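PDB 6NPS: AxyAgu115A from Amphibacillus xylanus NBRC 15112, which probably acts as a family GH115 alpha-glucuronidase, hydrolysing glucuronic acid side groups from arabinoglucuronoxylan. Local coordinates for residues L579-M584 with E638-V643. The protein carries 3 engineered substitutions. Sequence-based numbering, arbitrary orientation.
Sequences LNLQKM and EHIGFV
L581 and M584 both carry CG anti to the backbone N (chi1 -179° and 178°); their CB atoms point toward the loop 638-643, and this torsion carries each chain on outward from helix 564-596. The contact is a buried helix-to-loop packing in the helical region of this GH115 chain: the loop follows helix 601-629, whose residues C612, L613 and D616 pack against M584 and I640. L581 and M584, three positions apart, lie on the same side of the helix, and I640 lies across the ends of both. Methyl CD1 of L581 lies 4.0 Å from CG1 of I640, while the other branch of the isoleucine, CG2, is 4.0 Å from CE of M584. Branching at CB is what lets one isoleucine serve two neighbours. The methionine crosses it at about a right angle, its chain extended as far as SD and then bent at the last torsion (chi3 74°) to place the terminal methyl. H639 suits a boundary between apolar and polar surroundings: its ring stacks on W422, ND1 bonds to the carbonyl of S637 and NE2 to OD1 of D616, so both ring nitrogens are engaged and the rotation of the imidazole is fixed. The two bonds leave the CD2 edge of the ring to meet leucine. There, close to the ring plane, L581 CD1 meets H639 CD2 at 3.8 Å.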
loop_
_atom_site.group_PDB
_atom_site.type_symbol
_atom_site.label_atom_id
_atom_site.label_comp_id
_atom_site.label_asym_id
_atom_site.label_seq_id
_atom_site.Cartn_x
_atom_site.Cartn_y
_atom_site.Cartn_z
ATOM N N LEU A 579 11.296 20.038 12.900
ATOM C CA LEU A 579 12.174 19.372 11.951
ATOM C C LEU A 579 12.424 17.917 12.320
ATOM O O LEU A 579 12.633 17.091 11.423
ATOM C CB LEU A 579 13.496 20.124 11.838
ATOM C CG LEU A 579 13.314 21.522 11.232
ATOM C CD1 LEU A 579 14.665 22.043 10.874
ATOM C CD2 LEU A 579 12.437 21.508 9.991
ATOM N N ASN A 580 12.444 17.581 13.613
ATOM C CA ASN A 580 12.500 16.166 13.980
ATOM C C ASN A 580 11.282 15.416 13.439
ATOM O O ASN A 580 11.390 14.273 12.958
ATOM C CB ASN A 580 12.593 16.024 15.489
ATOM C CG ASN A 580 12.599 14.558 15.940
ATOM O OD1 ASN A 580 13.591 13.865 15.763
ATOM N ND2 ASN A 580 11.501 14.095 16.503
ATOM N N LEU A 581 10.111 16.060 13.476
ATOM C CA LEU A 581 8.910 15.403 12.959
ATOM C C LEU A 581 8.981 15.218 11.442
ATOM O O LEU A 581 8.572 14.167 10.923
ATOM C CB LEU A 581 7.687 16.253 13.303
ATOM C CG LEU A 581 6.355 15.646 12.838
ATOM C CD1 LEU A 581 5.323 16.100 13.856
ATOM C CD2 LEU A 581 5.958 16.190 11.461
ATOM N N GLN A 582 9.435 16.249 10.707
ATOM C CA GLN A 582 9.619 16.107 9.259
ATOM C C GLN A 582 10.598 14.963 8.962
ATOM O O GLN A 582 10.325 14.089 8.134
ATOM C CB GLN A 582 10.140 17.403 8.648
ATOM C CG GLN A 582 9.256 18.617 8.841
ATOM C CD GLN A 582 8.203 18.730 7.765
ATOM O OE1 GLN A 582 8.410 18.276 6.639
ATOM N NE2 GLN A 582 7.059 19.323 8.105
ATOM N N LYS A 583 11.730 14.946 9.667
ATOM C CA LYS A 583 12.752 13.926 9.446
ATOM C C LYS A 583 12.201 12.529 9.669
ATOM O O LYS A 583 12.489 11.601 8.899
ATOM C CB LYS A 583 13.917 14.195 10.379
ATOM C CG LYS A 583 15.021 13.134 10.401
ATOM C CD LYS A 583 16.098 13.615 11.396
ATOM C CE LYS A 583 17.227 12.599 11.613
ATOM N NZ LYS A 583 17.986 13.079 12.838
ATOM N N MET A 584 11.435 12.359 10.741
ATOM C CA MET A 584 10.848 11.068 11.062
ATOM C C MET A 584 10.064 10.524 9.887
ATOM O O MET A 584 10.201 9.354 9.524
ATOM C CB MET A 584 9.927 11.194 12.274
ATOM C CG MET A 584 9.231 9.873 12.630
ATOM S SD MET A 584 8.132 10.129 14.073
ATOM C CE MET A 584 6.801 11.040 13.313
ATOM N N GLU A 638 -1.871 16.572 20.458
ATOM C CA GLU A 638 -1.557 15.513 19.501
ATOM C C GLU A 638 -1.221 16.151 18.176
ATOM O O GLU A 638 -1.929 17.049 17.714
ATOM C CB GLU A 638 -2.741 14.559 19.305
ATOM C CG GLU A 638 -2.999 13.626 20.463
ATOM C CD GLU A 638 -1.809 12.731 20.741
ATOM O OE1 GLU A 638 -1.269 12.143 19.780
ATOM O OE2 GLU A 638 -1.406 12.633 21.920
ATOM N N HIS A 639 -0.129 15.680 17.548
ATOM C CA HIS A 639 0.341 16.349 16.345
ATOM C C HIS A 639 0.935 15.407 15.296
ATOM O O HIS A 639 1.462 15.891 14.282
ATOM C CB HIS A 639 1.361 17.414 16.733
ATOM C CG HIS A 639 2.477 16.892 17.571
ATOM N ND1 HIS A 639 2.377 16.737 18.937
ATOM C CD2 HIS A 639 3.722 16.460 17.230
ATOM C CE1 HIS A 639 3.509 16.237 19.403
ATOM N NE2 HIS A 639 4.344 16.072 18.391
ATOM N N ILE A 640 0.855 14.090 15.478
ATOM C CA ILE A 640 1.528 13.141 14.593
ATOM C C ILE A 640 0.495 12.359 13.802
ATOM O O ILE A 640 -0.392 11.729 14.391
ATOM C CB ILE A 640 2.463 12.209 15.381
ATOM C CG1 ILE A 640 3.691 13.016 15.875
ATOM C CG2 ILE A 640 2.992 11.032 14.436
ATOM C CD1 ILE A 640 4.522 12.260 16.941
ATOM N N GLY A 641 0.639 12.360 12.470
ATOM C CA GLY A 641 -0.068 11.386 11.629
ATOM C C GLY A 641 -1.582 11.510 11.626
ATOM O O GLY A 641 -2.281 10.492 11.673
ATOM N N PHE A 642 -2.118 12.736 11.568
ATOM C CA PHE A 642 -3.577 12.867 11.521
ATOM C C PHE A 642 -4.101 12.142 10.287
ATOM O O PHE A 642 -3.482 12.199 9.225
ATOM C CB PHE A 642 -4.007 14.349 11.458
ATOM C CG PHE A 642 -3.989 15.048 12.769
ATOM C CD1 PHE A 642 -3.159 14.611 13.809
ATOM C CD2 PHE A 642 -4.829 16.154 12.997
ATOM C CE1 PHE A 642 -3.153 15.275 15.052
ATOM C CE2 PHE A 642 -4.804 16.844 14.199
ATOM C CZ PHE A 642 -3.984 16.409 15.241
ATOM N N VAL A 643 -5.203 11.413 10.441
ATOM C CA VAL A 643 -5.922 10.839 9.305
ATOM C C VAL A 643 -7.266 11.521 9.093
ATOM O O VAL A 643 -7.978 11.175 8.134
ATOM C CB VAL A 643 -6.148 9.316 9.476
ATOM C CG1 VAL A 643 -4.834 8.593 9.721
ATOM C CG2 VAL A 643 -7.106 9.056 10.596
#